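Local coordinates for protein guanine nucleotide exchange factor p115rhogef (Homo sapiens, PDB 1IAP) that probably activates Rho-family GTPases by promoting nucleotide exchange and, through its N-terminal RGS-like domain, engages heterotrimeric G protein alpha subunits, at residues H60-L63 / V68-V71; E128-Q133 / A153-M158; H165-D170 / A175-A180. All blocks are in the same frame, centred on the assembly; numbering follows the deposited sequence.

Interaction 1: H60-L63 / V68-V71; sequences HSFL and VLRV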
loop_
_atom_site.group_PDB
_atom_site.type_symbol
_atom_site.label_atom_id
_atom_site.label_comp_id
_atom_site.label_asym_id
_atom_site.label_seq_id
_atom_site.Cartn_x
_atom_site.Cartn_y
_atom_site.Cartn_z
ATOM N N HIS A 60 -7.909 -9.821 8.497
ATOM C CA HIS A 60 -8.975 -8.986 9.033
ATOM C C HIS A 60 -9.180 -7.665 8.294
ATOM O O HIS A 60 -10.293 -7.152 8.238
ATOM C CB HIS A 60 -8.754 -8.741 10.528
ATOM C CG HIS A 60 -8.942 -9.967 11.369
ATOM N ND1 HIS A 60 -10.161 -10.597 11.502
ATOM C CD2 HIS A 60 -8.061 -10.695 12.093
ATOM C CE1 HIS A 60 -10.022 -11.664 12.268
ATOM N NE2 HIS A 60 -8.756 -11.747 12.640
ATOM N N SER A 61 -8.111 -7.143 7.704
ATOM C CA SER A 61 -8.168 -5.881 6.974
ATOM C C SER A 61 -8.606 -5.973 5.515
ATOM O O SER A 61 -9.330 -5.097 5.030
ATOM C CB SER A 61 -6.804 -5.178 7.022
ATOM O OG SER A 61 -6.496 -4.722 8.327
ATOM N N PHE A 62 -8.196 -7.037 4.822
ATOM C CA PHE A 62 -8.500 -7.156 3.398
ATOM C C PHE A 62 -9.287 -8.355 2.902
ATOM O O PHE A 62 -9.847 -8.303 1.801
ATOM C CB PHE A 62 -7.193 -7.104 2.591
ATOM C CG PHE A 62 -6.301 -5.954 2.949
ATOM C CD1 PHE A 62 -5.151 -6.162 3.704
ATOM C CD2 PHE A 62 -6.608 -4.662 2.535
ATOM C CE1 PHE A 62 -4.319 -5.098 4.047
ATOM C CE2 PHE A 62 -5.785 -3.593 2.874
ATOM C CZ PHE A 62 -4.638 -3.812 3.631
ATOM N N LEU A 63 -9.341 -9.424 3.691
ATOM C CA LEU A 63 -10.016 -10.641 3.239
ATOM C C LEU A 63 -11.334 -11.016 3.917
ATOM O O LEU A 63 -12.197 -11.641 3.296
ATOM C CB LEU A 63 -9.023 -11.816 3.297
ATOM C CG LEU A 63 -7.613 -11.549 2.738
ATOM C CD1 LEU A 63 -6.688 -12.749 2.959
ATOM C CD2 LEU A 63 -7.688 -11.198 1.262
ATOM N N VAL A 68 -13.511 -3.329 6.052
ATOM C CA VAL A 68 -13.779 -2.056 5.393
ATOM C C VAL A 68 -12.993 -1.928 4.095
ATOM O O VAL A 68 -13.459 -1.314 3.136
ATOM C CB VAL A 68 -13.401 -0.862 6.291
ATOM C CG1 VAL A 68 -14.202 0.362 5.886
ATOM C CG2 VAL A 68 -13.613 -1.206 7.755
ATOM N N LEU A 69 -11.806 -2.524 4.070
ATOM C CA LEU A 69 -10.939 -2.469 2.900
ATOM C C LEU A 69 -10.913 -3.804 2.163
ATOM O O LEU A 69 -9.934 -4.128 1.493
ATOM C CB LEU A 69 -9.514 -2.084 3.316
ATOM C CG LEU A 69 -9.275 -0.753 4.033
ATOM C CD1 LEU A 69 -7.801 -0.646 4.374
ATOM C CD2 LEU A 69 -9.708 0.426 3.171
ATOM N N ARG A 70 -12.010 -4.552 2.254
ATOM C CA ARG A 70 -12.091 -5.855 1.607
ATOM C C ARG A 70 -11.806 -5.779 0.119
ATOM O O ARG A 70 -12.363 -4.938 -0.592
ATOM C CB ARG A 70 -13.462 -6.497 1.828
ATOM C CG ARG A 70 -13.511 -7.967 1.414
ATOM C CD ARG A 70 -14.832 -8.616 1.807
ATOM N NE ARG A 70 -14.697 -10.065 1.929
ATOM C CZ ARG A 70 -15.203 -10.947 1.073
ATOM N NH1 ARG A 70 -15.893 -10.539 0.016
ATOM N NH2 ARG A 70 -14.997 -12.243 1.267
ATOM N N VAL A 71 -10.884 -6.626 -0.326
ATOM C CA VAL A 71 -10.512 -6.703 -1.731
ATOM C C VAL A 71 -11.196 -7.941 -2.312
ATOM O O VAL A 71 -11.594 -8.836 -1.565
ATOM C CB VAL A 71 -8.975 -6.849 -1.908
ATOM C CG1 VAL A 71 -8.247 -5.662 -1.286
ATOM C CG2 VAL A 71 -8.481 -8.154 -1.294
HETATM O O HOH W 1 -10.426 -2.932 6.487
#

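Interaction 2: E128-Q133 / A153-M158; sequences EQELAQ and AERLLM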
loop_
_atom_site.group_PDB
_atom_site.type_symbol
_atom_site.label_atom_id
_atom_site.label_comp_id
_atom_site.label_asym_id
_atom_site.label_seq_id
_atom_site.Cartn_x
_atom_site.Cartn_y
_atom_site.Cartn_z
ATOM N N GLU A 128 3.430 16.979 -7.228
ATOM C CA GLU A 128 4.381 16.946 -8.330
ATOM C C GLU A 128 5.575 17.866 -8.070
ATOM O O GLU A 128 6.693 17.561 -8.471
ATOM C CB GLU A 128 3.685 17.292 -9.653
ATOM C CG GLU A 128 4.528 17.045 -10.911
ATOM C CD GLU A 128 5.094 15.624 -11.008
ATOM O OE1 GLU A 128 4.413 14.658 -10.609
ATOM O OE2 GLU A 128 6.238 15.477 -11.488
ATOM N N GLN A 129 5.341 18.977 -7.378
ATOM C CA GLN A 129 6.419 19.902 -7.054
ATOM C C GLN A 129 7.472 19.209 -6.180
ATOM O O GLN A 129 8.672 19.364 -6.406
ATOM C CB GLN A 129 5.883 21.141 -6.321
ATOM C CG GLN A 129 6.993 22.040 -5.792
ATOM C CD GLN A 129 6.510 23.097 -4.821
ATOM O OE1 GLN A 129 6.918 24.251 -4.906
ATOM N NE2 GLN A 129 5.655 22.705 -3.876
ATOM N N GLU A 130 7.019 18.437 -5.197
ATOM C CA GLU A 130 7.928 17.729 -4.294
ATOM C C GLU A 130 8.724 16.665 -5.038
ATOM O O GLU A 130 9.937 16.528 -4.845
ATOM C CB GLU A 130 7.156 17.106 -3.121
ATOM C CG GLU A 130 6.733 18.103 -2.032
ATOM C CD GLU A 130 5.793 19.196 -2.525
ATOM O OE1 GLU A 130 5.042 18.970 -3.500
ATOM O OE2 GLU A 130 5.802 20.292 -1.931
ATOM N N LEU A 131 8.035 15.919 -5.895
ATOM C CA LEU A 131 8.667 14.873 -6.700
ATOM C C LEU A 131 9.683 15.482 -7.663
ATOM O O LEU A 131 10.733 14.893 -7.924
ATOM C CB LEU A 131 7.601 14.112 -7.492
ATOM C CG LEU A 131 7.025 12.830 -6.885
ATOM C CD1 LEU A 131 7.021 12.862 -5.363
ATOM C CD2 LEU A 131 5.641 12.570 -7.467
ATOM N N ALA A 132 9.353 16.652 -8.202
ATOM C CA ALA A 132 10.248 17.360 -9.120
ATOM C C ALA A 132 11.502 17.783 -8.377
ATOM O O ALA A 132 12.611 17.620 -8.869
ATOM C CB ALA A 132 9.558 18.595 -9.692
ATOM N N GLN A 133 11.319 18.356 -7.190
ATOM C CA GLN A 133 12.452 18.807 -6.393
ATOM C C GLN A 133 13.393 17.672 -6.008
ATOM O O GLN A 133 14.606 17.873 -5.920
ATOM C CB GLN A 133 11.972 19.571 -5.162
ATOM C CG GLN A 133 11.415 20.949 -5.509
ATOM C CD GLN A 133 10.729 21.612 -4.342
ATOM O OE1 GLN A 133 10.879 22.814 -4.121
ATOM N NE2 GLN A 133 9.954 20.835 -3.590
ATOM N N ALA A 153 8.160 12.237 2.252
ATOM C CA ALA A 153 7.038 11.337 2.484
ATOM C C ALA A 153 6.356 11.630 3.815
ATOM O O ALA A 153 5.137 11.580 3.913
ATOM C CB ALA A 153 7.503 9.885 2.437
ATOM N N GLU A 154 7.143 11.946 4.839
ATOM C CA GLU A 154 6.584 12.258 6.151
ATOM C C GLU A 154 5.641 13.455 6.072
ATOM O O GLU A 154 4.529 13.428 6.609
ATOM C CB GLU A 154 7.702 12.519 7.162
ATOM C CG GLU A 154 8.442 11.255 7.563
ATOM C CD GLU A 154 9.704 11.502 8.373
ATOM O OE1 GLU A 154 9.977 12.665 8.750
ATOM O OE2 GLU A 154 10.424 10.513 8.633
ATOM N N ARG A 155 6.066 14.489 5.356
ATOM C CA ARG A 155 5.239 15.670 5.203
ATOM C C ARG A 155 3.968 15.341 4.425
ATOM O O ARG A 155 2.890 15.847 4.752
ATOM C CB ARG A 155 6.011 16.792 4.498
ATOM C CG ARG A 155 5.161 18.031 4.266
ATOM C CD ARG A 155 5.977 19.211 3.780
ATOM N NE ARG A 155 5.116 20.302 3.332
ATOM C CZ ARG A 155 4.895 20.605 2.056
ATOM N NH1 ARG A 155 5.474 19.898 1.095
ATOM N NH2 ARG A 155 4.095 21.616 1.742
ATOM N N LEU A 156 4.092 14.499 3.400
ATOM C CA LEU A 156 2.932 14.129 2.596
ATOM C C LEU A 156 1.969 13.289 3.426
ATOM O O LEU A 156 0.763 13.444 3.310
ATOM C CB LEU A 156 3.340 13.371 1.333
ATOM C CG LEU A 156 4.426 13.962 0.424
ATOM C CD1 LEU A 156 4.299 13.363 -0.966
ATOM C CD2 LEU A 156 4.335 15.471 0.363
ATOM N N LEU A 157 2.509 12.424 4.286
ATOM C CA LEU A 157 1.670 11.586 5.148
ATOM C C LEU A 157 0.904 12.455 6.146
ATOM O O LEU A 157 -0.287 12.246 6.391
ATOM C CB LEU A 157 2.527 10.559 5.902
ATOM C CG LEU A 157 1.772 9.561 6.802
ATOM C CD1 LEU A 157 0.648 8.898 6.027
ATOM C CD2 LEU A 157 2.741 8.513 7.334
ATOM N N MET A 158 1.596 13.435 6.720
ATOM C CA MET A 158 0.978 14.335 7.682
ATOM C C MET A 158 -0.175 15.068 7.010
ATOM O O MET A 158 -1.259 15.207 7.583
ATOM C CB MET A 158 2.010 15.334 8.211
ATOM C CG MET A 158 1.443 16.359 9.185
ATOM S SD MET A 158 2.701 17.496 9.796
ATOM C CE MET A 158 3.373 16.535 11.164
#

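Interaction 3: H165-D170 / A175-A180; sequences HTISTD and AAVVNA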
loop_
_atom_site.group_PDB
_atom_site.type_symbol
_atom_site.label_atom_id
_atom_site.label_comp_id
_atom_site.label_asym_id
_atom_site.label_seq_id
_atom_site.Cartn_x
_atom_site.Cartn_y
_atom_site.Cartn_z
ATOM N N HIS A 165 -10.728 13.303 6.009
ATOM C CA HIS A 165 -12.145 13.320 5.641
ATOM C C HIS A 165 -12.422 13.292 4.143
ATOM O O HIS A 165 -13.486 12.838 3.719
ATOM C CB HIS A 165 -12.860 14.516 6.284
ATOM C CG HIS A 165 -12.212 15.835 5.999
ATOM N ND1 HIS A 165 -11.057 16.246 6.625
ATOM C CD2 HIS A 165 -12.562 16.835 5.157
ATOM C CE1 HIS A 165 -10.721 17.444 6.181
ATOM N NE2 HIS A 165 -11.619 17.824 5.289
ATOM N N THR A 166 -11.463 13.757 3.347
ATOM C CA THR A 166 -11.622 13.783 1.897
ATOM C C THR A 166 -11.437 12.402 1.271
ATOM O O THR A 166 -11.782 12.192 0.108
ATOM C CB THR A 166 -10.634 14.767 1.233
ATOM O OG1 THR A 166 -9.294 14.266 1.356
ATOM C CG2 THR A 166 -10.731 16.142 1.886
ATOM N N ILE A 167 -10.875 11.469 2.038
ATOM C CA ILE A 167 -10.651 10.109 1.552
ATOM C C ILE A 167 -12.000 9.430 1.372
ATOM O O ILE A 167 -12.233 8.727 0.386
ATOM C CB ILE A 167 -9.811 9.282 2.551
ATOM C CG1 ILE A 167 -8.428 9.919 2.724
ATOM C CG2 ILE A 167 -9.698 7.827 2.079
ATOM C CD1 ILE A 167 -7.551 9.249 3.778
ATOM N N SER A 168 -12.887 9.669 2.333
ATOM C CA SER A 168 -14.227 9.108 2.340
ATOM C C SER A 168 -15.061 9.770 3.428
ATOM O O SER A 168 -14.526 10.262 4.428
ATOM C CB SER A 168 -14.166 7.604 2.616
ATOM O OG SER A 168 -15.468 7.064 2.756
ATOM N N THR A 169 -16.376 9.772 3.232
ATOM C CA THR A 169 -17.291 10.340 4.213
ATOM C C THR A 169 -17.416 9.362 5.384
ATOM O O THR A 169 -17.753 9.754 6.502
ATOM C CB THR A 169 -18.682 10.605 3.607
ATOM O OG1 THR A 169 -19.584 11.013 4.642
ATOM C CG2 THR A 169 -19.220 9.357 2.913
ATOM N N ASP A 170 -17.137 8.089 5.104
ATOM C CA ASP A 170 -17.179 7.026 6.104
ATOM C C ASP A 170 -15.919 7.146 6.960
ATOM O O ASP A 170 -14.815 6.887 6.483
ATOM C CB ASP A 170 -17.222 5.656 5.403
ATOM C CG ASP A 170 -17.232 4.479 6.378
ATOM O OD1 ASP A 170 -17.325 4.686 7.607
ATOM O OD2 ASP A 170 -17.154 3.329 5.904
ATOM N N ALA A 175 -10.285 6.137 8.244
ATOM C CA ALA A 175 -9.381 5.775 9.337
ATOM C C ALA A 175 -8.592 4.520 8.970
ATOM O O ALA A 175 -7.390 4.438 9.224
ATOM C CB ALA A 175 -10.163 5.550 10.617
ATOM N N ALA A 176 -9.268 3.564 8.335
ATOM C CA ALA A 176 -8.636 2.315 7.909
ATOM C C ALA A 176 -7.544 2.583 6.876
ATOM O O ALA A 176 -6.490 1.949 6.892
ATOM C CB ALA A 176 -9.683 1.367 7.333
ATOM N N VAL A 177 -7.804 3.531 5.983
ATOM C CA VAL A 177 -6.843 3.905 4.944
ATOM C C VAL A 177 -5.622 4.581 5.565
ATOM O O VAL A 177 -4.490 4.240 5.244
ATOM C CB VAL A 177 -7.489 4.846 3.903
ATOM C CG1 VAL A 177 -6.439 5.443 2.980
ATOM C CG2 VAL A 177 -8.522 4.080 3.094
ATOM N N VAL A 178 -5.854 5.533 6.462
ATOM C CA VAL A 178 -4.746 6.223 7.116
ATOM C C VAL A 178 -3.881 5.240 7.916
ATOM O O VAL A 178 -2.652 5.272 7.821
ATOM C CB VAL A 178 -5.251 7.378 8.006
ATOM C CG1 VAL A 178 -4.128 7.898 8.903
ATOM C CG2 VAL A 178 -5.769 8.501 7.126
ATOM N N ASN A 179 -4.525 4.345 8.664
ATOM C CA ASN A 179 -3.807 3.336 9.450
ATOM C C ASN A 179 -2.983 2.444 8.531
ATOM O O ASN A 179 -1.811 2.159 8.793
ATOM C CB ASN A 179 -4.794 2.455 10.229
ATOM C CG ASN A 179 -5.480 3.198 11.351
ATOM O OD1 ASN A 179 -5.031 4.261 11.765
ATOM N ND2 ASN A 179 -6.574 2.637 11.856
ATOM N N ALA A 180 -3.610 1.997 7.449
ATOM C CA ALA A 180 -2.958 1.125 6.483
ATOM C C ALA A 180 -1.731 1.778 5.862
ATOM O O ALA A 180 -0.673 1.147 5.749
ATOM C CB ALA A 180 -3.947 0.712 5.397
#

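Interaction 1: H60-L63 / V68-V71
Phe62 and Leu69 lie side by side and point the same way, so the aromatic ring runs along the leucine instead of butting into it. Ring atom CE2 of Phe62 sits 3.9 Å from CD1 of Leu69, and the neighbouring CD2 comes 3.5 Å from the Leu69 carbonyl O, which meets the ring at its edge. Ser61 CB lies over one face of the same ring, near the rim, and His39 meets Phe62 edge-to-face.

Next to this pair Leu63 and Val71 cross obliquely, methyl against methyl, CD2 of Leu63 being 4.1 Å from CG2 of Val71. That valine methyl is wedged between its own backbone N and carbonyl carbon (chi1 -59° for CG1), which also brings it against Phe62 O.

One backbone bond and one arginine side-chain bond hold the segments. Val71 N donates to Phe62 O over 2.9 Å, nearly straight at 169° and in the carbonyl plane. The extended chain of Arg70 carries NE alongside to Leu63 O, 3.3 Å away with 142° at the hydrogen; the donor lies above the carbonyl plane, not on a lone pair. Glu64 O takes a second, weak bond from NE. One water spans the other end, donating to Ser61 O and accepting from Leu69 N.

This is the all-helical RGS-like fold, in which the chain leaving helix 48-63 folds back on residues 60-63, with helices 32-43 and 171-187 alongside.

Interaction 2: E128-Q133 / A153-M158
Two torsion patterns bring Glu130 and Arg155 together across a pair of helices. In Glu130, CG stands anti to the carbonyl carbon and the chain then bends at chi2, 61°, which turns the carboxylate aside, roughly across the arginine's approach, and presents OE2 to NH1. Arg155 has CG anti to the backbone N and is extended as far as NE, which takes its guanidinium to the glutamate. The result is an interhelical salt bridge within the helical bundle of the RGS-like domain, joining helix 128-135 to helix 142-162.

The backbones remain well apart, with 9.2 Å between Glu130 CA and Leu156 CA, and long side chains fill the interval. The two charged chains cross at about a right angle. NH1 of Arg155 donates to OE2 of Glu130 over 3.1 Å with an angle of 155° at the hydrogen. The oxygen lies close to the guanidinium plane, at its edge, yet the arginine meets the carboxylate from above the plane of the latter. This is therefore a bridge through one N-H, with the two planes 41° apart, and not the flat two-pronged kind. Gln129 NE2 adds a weak hydrogen bond to the same OE2, so this oxygen has a donor from its own helix as well as one from across the gap. The nearby positive charge would probably favour the ionised form of Glu130.

Beneath the bridge the contact turns apolar. Leu156 points at the other helix, while Trp127 touches both Arg155 and Leu156, and Met19 of helix 15-28 also packs on Leu156. The aliphatic part of Glu130 completes the layer: its CG lies 4.3 Å from CD2 of Leu156.

Interaction 3: H165-D170 / A175-A180
One side chain carries the whole contact from the loop side: Ile167 reaches helix 171-187 with two separate branches, and no hydrogen bond crosses between the segments. Ile167 and Val177 come at each other tip to tip. The delta methyl CD1 of Ile167 lies 4.0 Å from CG1 of Val177, and the other branch, CG2, is 4.1 Å from Val177 CG2, so both arms of the isoleucine press on the one valine. Val178 meets the same residue differently, crossing it at about a right angle and placing its CG2 3.9 Å from Ile167 CD1. The delta methyl is thus shared between two consecutive valines of the helix.

The fork itself is the beta-branching of isoleucine; its first torsion (chi1 -62°) turns it so that both arms face the helix. CG1 is anti to the carbonyl carbon and CG2 anti to the backbone N, and the extended second torsion carries CD1 on to Val178. Val177 also packs on Leu69 and Pro31, tying the contact to neighbouring loops of the all-helical RGS-like domain, where the connection from helix 142-162 folds back against the helix it leads into.

Polar bonds within the loop accompany this packing. Ser168 OG accepts from Asp170 N over 3.1 Å, an ST turn that holds the backbone just ahead of the helix. Asp170 then occupies the N-cap position of helix 171-187, its OD1 taking the N-H of Glu172, and its negative charge would be expected to suit the positive end of the helix dipole. Earlier in the loop, Thr166 OG1 is hydrogen-bonded to Met163 O, and Gln164 touches both Ala175 and Val178.

Following the chain from the N terminus, interaction 1 comes first and closes the four-residue connection between 60-63 and 68-71, the start of the link from helix 48-63 to helix 75-81. Interaction 2 spans a longer interval, 20 residues, and pairs helix 128-135 with helix 142-162, opposite interaction 1 across the chain's centre. Interaction 3 follows directly, folding the connecting loop after helix 142-162 back onto the first turns of helix 171-187. The three are in series; none nests or crosses. In space, though, interactions 1 and 3 touch, Leu69 CD2 packing 3.8 Å from Val177 CG2, so the final helix meets the early loop. Interaction 2 stays separate, its nearest atoms about 5 Å from interaction 3.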